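Local coordinates for flagellar biosynthesis protein FlhA (Bacillus subtilis, PDB 3MIX) that takes part in exporting flagellar proteins by type III secretion, its cytosolic domain, described here, providing the adaptor for delivery of late flagellar building blocks, at residues 79-82 with 86-89; 216-221 with 253-258; 347-352 with 360-365. One frame throughout, in Å; residues are numbered along the deposited sequence.

Contact 1. Residues 79-82 with 86-89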
# COMPACT_ATOMS: atom_id res chain seq x y z
N GLN A 79 -4.95 -13.12 6.14
CA GLN A 79 -3.54 -12.73 6.25
C GLN A 79 -3.33 -11.22 6.27
O GLN A 79 -2.62 -10.69 7.12
CB GLN A 79 -2.72 -13.33 5.10
CG GLN A 79 -1.22 -12.96 5.13
CD GLN A 79 -0.53 -13.07 3.76
OE1 GLN A 79 0.37 -12.27 3.43
NE2 GLN A 79 -0.96 -14.05 2.94
N LEU A 80 -3.95 -10.54 5.31
CA LEU A 80 -3.70 -9.13 5.09
C LEU A 80 -4.36 -8.28 6.15
O LEU A 80 -3.87 -7.21 6.45
CB LEU A 80 -4.17 -8.72 3.70
CG LEU A 80 -3.30 -9.30 2.59
CD1 LEU A 80 -3.80 -8.73 1.29
CD2 LEU A 80 -1.84 -8.96 2.83
N ALA A 81 -5.49 -8.75 6.69
CA ALA A 81 -6.10 -8.11 7.84
C ALA A 81 -5.13 -8.09 9.02
O ALA A 81 -5.01 -7.06 9.69
CB ALA A 81 -7.41 -8.79 8.23
N LEU A 82 -4.45 -9.22 9.25
CA LEU A 82 -3.55 -9.34 10.41
C LEU A 82 -2.25 -8.63 10.15
O LEU A 82 -1.66 -8.06 11.06
CB LEU A 82 -3.29 -10.81 10.81
CG LEU A 82 -4.52 -11.63 11.26
CD1 LEU A 82 -4.23 -13.13 11.33
CD2 LEU A 82 -5.07 -11.14 12.63
N LEU A 86 -5.94 -3.95 7.24
CA LEU A 86 -6.93 -3.74 6.18
C LEU A 86 -7.67 -5.06 5.88
O LEU A 86 -7.05 -6.09 5.63
CB LEU A 86 -6.25 -3.25 4.89
CG LEU A 86 -7.13 -3.11 3.63
CD1 LEU A 86 -8.13 -1.95 3.71
CD2 LEU A 86 -6.32 -3.03 2.35
N VAL A 87 -8.99 -5.00 5.95
CA VAL A 87 -9.86 -6.06 5.57
C VAL A 87 -10.34 -5.77 4.15
O VAL A 87 -11.18 -4.88 3.94
CB VAL A 87 -11.11 -6.12 6.44
CG1 VAL A 87 -11.94 -7.30 6.01
CG2 VAL A 87 -10.75 -6.25 7.91
N ILE A 88 -9.85 -6.55 3.20
CA ILE A 88 -10.21 -6.36 1.81
C ILE A 88 -11.68 -6.70 1.60
O ILE A 88 -12.23 -7.61 2.26
CB ILE A 88 -9.30 -7.14 0.83
CG1 ILE A 88 -9.47 -8.65 1.01
CG2 ILE A 88 -7.83 -6.69 1.00
CD1 ILE A 88 -8.89 -9.48 -0.15
N PRO A 89 -12.31 -5.95 0.70
CA PRO A 89 -13.71 -6.20 0.37
C PRO A 89 -13.85 -7.47 -0.48
O PRO A 89 -12.85 -8.11 -0.86
CB PRO A 89 -14.11 -4.96 -0.44
CG PRO A 89 -12.77 -4.51 -1.10
CD PRO A 89 -11.72 -4.83 -0.06
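Just past the end of helix 69-84 the backbone doubles back on the helix's last turn, bringing the CA atoms of A81 and L86 to 4.7 Å. The touching atoms are largely main chain: A81 CA donates a CH···O contact to L86 O at 3.1 Å, with an angle of 133° at the hydrogen. A81 N also lies close to that oxygen, but at too poor an angle for a hydrogen bond. The methyl of A81 continues the same approach, with CB 3.8 Å from L86 O and 4.2 Å from V87 CG2, the latter a grazing apolar contact. On the buried side the CB of L80 is directed at the returning segment, and L80 CB stands 4.4 Å from L86 O. Further out, L80 CD1 lies 4.5 Å from I88 CG2. L80, L86 and I88 all pack against helix 170-189, through I182, K183 and A186. R77, a turn earlier on the helix, hydrogen-bonds through NE to I88 O, linking helix and outgoing chain. The reversal is the helix-to-strand return of a beta-alpha-beta crossover, in which helix 69-84 lies between strand 49-53 and the parallel strand 92-95.

Contact 2. Residues 216-221 with 253-258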
# COMPACT_ATOMS: atom_id res chain seq x y z
N ASN A 216 -16.17 15.26 14.86
CA ASN A 216 -15.49 16.53 15.15
C ASN A 216 -14.37 16.32 16.16
O ASN A 216 -14.63 15.84 17.25
CB ASN A 216 -16.48 17.58 15.68
CG ASN A 216 -15.81 18.93 15.94
OD1 ASN A 216 -15.94 19.86 15.13
ND2 ASN A 216 -15.09 19.05 17.04
N PRO A 217 -13.13 16.73 15.83
CA PRO A 217 -12.75 17.61 14.70
C PRO A 217 -12.58 16.94 13.35
O PRO A 217 -12.57 17.62 12.32
CB PRO A 217 -11.39 18.18 15.15
CG PRO A 217 -10.84 17.12 16.04
CD PRO A 217 -12.00 16.46 16.73
N LEU A 218 -12.47 15.61 13.35
CA LEU A 218 -12.11 14.88 12.14
C LEU A 218 -13.27 14.12 11.52
O LEU A 218 -13.92 13.32 12.19
CB LEU A 218 -10.93 13.93 12.44
CG LEU A 218 -9.63 14.59 12.91
CD1 LEU A 218 -8.49 13.53 13.04
CD2 LEU A 218 -9.19 15.72 11.99
N SER A 219 -13.52 14.35 10.23
CA SER A 219 -14.53 13.57 9.51
C SER A 219 -14.03 12.16 9.25
O SER A 219 -12.82 11.89 9.28
CB SER A 219 -14.85 14.26 8.18
OG SER A 219 -13.70 14.19 7.33
N VAL A 220 -14.94 11.24 8.93
CA VAL A 220 -14.52 9.92 8.46
C VAL A 220 -13.50 10.05 7.31
O VAL A 220 -12.50 9.32 7.25
CB VAL A 220 -15.73 9.04 8.04
CG1 VAL A 220 -15.25 7.71 7.41
CG2 VAL A 220 -16.67 8.79 9.28
N GLY A 221 -13.76 11.01 6.41
CA GLY A 221 -12.92 11.24 5.22
C GLY A 221 -11.50 11.65 5.57
O GLY A 221 -10.55 11.18 4.96
N LEU A 253 -5.80 20.83 16.57
CA LEU A 253 -4.73 21.75 16.19
C LEU A 253 -4.60 21.78 14.68
O LEU A 253 -4.13 22.76 14.13
CB LEU A 253 -3.40 21.33 16.83
CG LEU A 253 -3.30 21.27 18.37
CD1 LEU A 253 -1.93 20.75 18.83
CD2 LEU A 253 -3.62 22.63 19.03
N THR A 254 -5.02 20.70 14.02
CA THR A 254 -4.92 20.58 12.56
C THR A 254 -5.80 19.45 12.03
O THR A 254 -5.89 18.37 12.65
CB THR A 254 -3.45 20.36 12.07
OG1 THR A 254 -3.45 20.25 10.66
CG2 THR A 254 -2.84 19.08 12.63
N THR A 255 -6.42 19.69 10.88
CA THR A 255 -7.13 18.63 10.16
C THR A 255 -6.38 18.22 8.90
O THR A 255 -6.88 17.40 8.11
CB THR A 255 -8.59 19.01 9.81
OG1 THR A 255 -8.58 20.09 8.86
CG2 THR A 255 -9.37 19.42 11.06
N ASP A 256 -5.18 18.77 8.73
CA ASP A 256 -4.33 18.43 7.59
C ASP A 256 -3.83 16.99 7.68
O ASP A 256 -3.04 16.65 8.57
CB ASP A 256 -3.15 19.40 7.51
CG ASP A 256 -2.27 19.15 6.28
OD1 ASP A 256 -2.05 17.99 5.92
OD2 ASP A 256 -1.78 20.12 5.68
N SER A 257 -4.25 16.15 6.74
CA SER A 257 -3.98 14.73 6.81
C SER A 257 -2.52 14.42 6.56
O SER A 257 -2.01 13.45 7.07
CB SER A 257 -4.87 13.94 5.86
OG SER A 257 -4.38 14.06 4.53
N ASP A 258 -1.83 15.24 5.77
CA ASP A 258 -0.37 15.09 5.68
C ASP A 258 0.33 15.24 7.06
O ASP A 258 1.15 14.40 7.42
CB ASP A 258 0.21 16.08 4.66
CG ASP A 258 -0.17 15.70 3.21
OD1 ASP A 258 -0.14 14.49 2.87
OD2 ASP A 258 -0.50 16.62 2.42
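Peptide groups are the flat elements where P217, L218, T254 and T255 meet, with one methyl from each side reaching between them. The CG2 methyl of T255 stands above one face of the P217 carbonyl, 3.9 Å from P217 O and well off its plane. From the other segment, CD2 of L218 reaches to 4.3 Å from T254 O, coming from beside that peptide rather than over its face. These two methyls also meet each other, L218 CD2 and T255 CG2 being 3.8 Å apart, and the two side chains lie alongside each other, running opposite ways. In T255 the hydroxyl occupies the position between backbone N and carbonyl carbon (chi1 66°), which sets CG2 anti to the carbonyl carbon and turns it to L218. A cis peptide bond precedes P217. L218 tucks further in against L260 of helix 257-267. The polar groups bond within their own segment or to residues beyond it, not across the contact. T254 OG1 accepts from D256 N at 3.0 Å in an ST turn. S219 OG caps helix 220-232 by accepting from D222 N, and OD1 of D256, the N-cap of helix 257-267, takes a weak bond from D258 N at 2.8 Å as well as one from L259 N. A salt bridge from D258 to K229 joins the first turn of helix 257-267 to helix 220-232. With about 101 Å² buried and no polar bond between the segments, the contact is one of van der Waals packing of methyls against methyls and carbonyls, while the caps close the first turns of the two helices and the ST turn bends the chain before the second.

Contact 3. Residues 347-352 with 360-365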
# COMPACT_ATOMS: atom_id res chain seq x y z
N MET A 347 8.56 13.83 5.02
CA MET A 347 7.41 13.78 4.13
C MET A 347 7.73 14.35 2.73
O MET A 347 7.28 13.81 1.72
CB MET A 347 6.21 14.48 4.79
CG MET A 347 5.39 15.37 3.89
SD MET A 347 3.87 15.99 4.65
CE MET A 347 4.52 16.96 6.01
N TYR A 348 8.55 15.38 2.67
CA TYR A 348 8.92 15.98 1.38
C TYR A 348 9.93 15.15 0.59
O TYR A 348 9.83 15.05 -0.63
CB TYR A 348 9.40 17.41 1.57
CG TYR A 348 8.34 18.31 2.18
CD1 TYR A 348 7.27 18.78 1.42
CD2 TYR A 348 8.40 18.66 3.54
CE1 TYR A 348 6.29 19.59 1.97
CE2 TYR A 348 7.42 19.48 4.10
CZ TYR A 348 6.37 19.93 3.31
OH TYR A 348 5.41 20.74 3.85
N VAL A 349 10.89 14.53 1.28
CA VAL A 349 11.84 13.62 0.65
C VAL A 349 11.07 12.49 -0.03
O VAL A 349 11.36 12.12 -1.18
CB VAL A 349 12.85 13.02 1.68
CG1 VAL A 349 13.76 11.98 1.02
CG2 VAL A 349 13.67 14.11 2.33
N LYS A 350 10.07 11.97 0.69
CA LYS A 350 9.22 10.89 0.19
C LYS A 350 8.44 11.27 -1.08
O LYS A 350 8.43 10.50 -2.05
CB LYS A 350 8.26 10.41 1.29
CG LYS A 350 7.38 9.25 0.87
CD LYS A 350 8.17 7.98 0.68
CE LYS A 350 7.34 6.92 -0.03
NZ LYS A 350 8.12 5.66 -0.19
N GLN A 351 7.80 12.43 -1.05
CA GLN A 351 7.10 12.97 -2.22
C GLN A 351 8.01 12.99 -3.46
O GLN A 351 7.62 12.54 -4.55
CB GLN A 351 6.63 14.40 -1.93
CG GLN A 351 5.15 14.58 -1.70
CD GLN A 351 4.81 16.01 -1.31
OE1 GLN A 351 5.28 16.97 -1.93
NE2 GLN A 351 4.01 16.16 -0.25
N LEU A 352 9.21 13.53 -3.27
CA LEU A 352 10.21 13.65 -4.32
C LEU A 352 10.64 12.30 -4.91
O LEU A 352 10.73 12.17 -6.13
CB LEU A 352 11.43 14.40 -3.78
CG LEU A 352 12.66 14.61 -4.66
CD1 LEU A 352 12.28 15.22 -6.00
CD2 LEU A 352 13.66 15.48 -3.92
N LEU A 360 11.15 2.71 -1.68
CA LEU A 360 12.28 3.01 -0.81
C LEU A 360 11.74 3.60 0.50
O LEU A 360 11.22 4.72 0.52
CB LEU A 360 13.25 3.99 -1.47
CG LEU A 360 14.50 4.32 -0.64
CD1 LEU A 360 15.49 3.17 -0.66
CD2 LEU A 360 15.17 5.60 -1.13
N PRO A 361 11.87 2.85 1.61
CA PRO A 361 11.37 3.38 2.88
C PRO A 361 12.16 4.61 3.30
O PRO A 361 13.40 4.58 3.38
CB PRO A 361 11.59 2.23 3.86
CG PRO A 361 11.75 1.02 3.01
CD PRO A 361 12.42 1.50 1.77
N VAL A 362 11.44 5.71 3.50
CA VAL A 362 12.02 6.95 3.97
C VAL A 362 11.56 7.17 5.40
O VAL A 362 10.38 7.41 5.66
CB VAL A 362 11.64 8.14 3.06
CG1 VAL A 362 12.28 9.44 3.54
CG2 VAL A 362 12.05 7.84 1.64
N LEU A 363 12.50 7.05 6.33
CA LEU A 363 12.17 7.15 7.75
C LEU A 363 12.68 8.46 8.33
O LEU A 363 13.57 9.08 7.76
CB LEU A 363 12.76 5.97 8.52
CG LEU A 363 12.33 4.56 8.11
CD1 LEU A 363 12.92 3.55 9.09
CD2 LEU A 363 10.79 4.42 8.00
N SER A 364 12.10 8.87 9.44
CA SER A 364 12.67 9.94 10.24
C SER A 364 13.30 9.38 11.53
O SER A 364 12.92 8.29 11.99
CB SER A 364 11.65 11.04 10.51
OG SER A 364 10.97 10.84 11.73
N TYR A 365 14.26 10.11 12.10
CA TYR A 365 14.98 9.66 13.29
C TYR A 365 14.04 9.36 14.44
O TYR A 365 14.28 8.45 15.22
CB TYR A 365 16.02 10.70 13.74
CG TYR A 365 16.93 11.19 12.64
CD1 TYR A 365 17.78 10.31 11.97
CD2 TYR A 365 16.96 12.53 12.28
CE1 TYR A 365 18.63 10.75 10.95
CE2 TYR A 365 17.81 12.99 11.27
CZ TYR A 365 18.64 12.09 10.60
OH TYR A 365 19.47 12.54 9.60
O HOH W 1 10.23 6.30 -1.88
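V362 spreads its two methyls between V349 and K350, one branch for each residue of the helix. Its CG1, anti to the backbone N (chi1 -179°), meets V349 CG1 at 3.9 Å, methyl against methyl, and the two valines cross obliquely. The other branch, CG2, rests against the aliphatic run of the lysine, 4.0 Å from K350 CD. That run does not leave the helix straight: CG is anti to N, but a bend at chi2 (70°) swings the rest of the chain across V362, after which it extends fully to the ammonium group. The bend carries NZ beyond the valine to the carbonyl of L360, where K350 NZ makes a weak hydrogen bond to L360 O at 3.3 Å. A water bridges the same pair, 2.8 Å from K350 NZ and 3.0 Å from L360 O, and the stronger partner of NZ is P358 O in the preceding loop. The ammonium group thus draws on backbone carbonyls at two points of the chain that returns from the helix to the strand. In the surrounding beta-alpha-beta unit, helix 343-353 lies over the parallel pair of strands 339-341 and 362-364, with V349 also packing on L339 and C341. From strand 362-364, L363 packs instead on R265 of helix 257-267 and on I272 and F276 of helix 269-276.

Contacts 2 and 3 adjoin, whereas contact 1 lies apart. D258, in the first turn of helix 257-267, packs with its CB 3.7 Å from SD of M347 in contact 3, although the centres of contacts 2 and 3 are about 22 Å apart; helix 257-267 runs on from there along the unit that holds contact 3. Contact 1 is centred about 24 Å from contact 2 and about 25 Å from contact 3, with nearest atoms about 13 and 17 Å away, and lies across the chain's centre from contact 3. Helix 192-205 relates contacts 1 and 2, since V87 touches Q197 and V220 touches R192, T195 and K196.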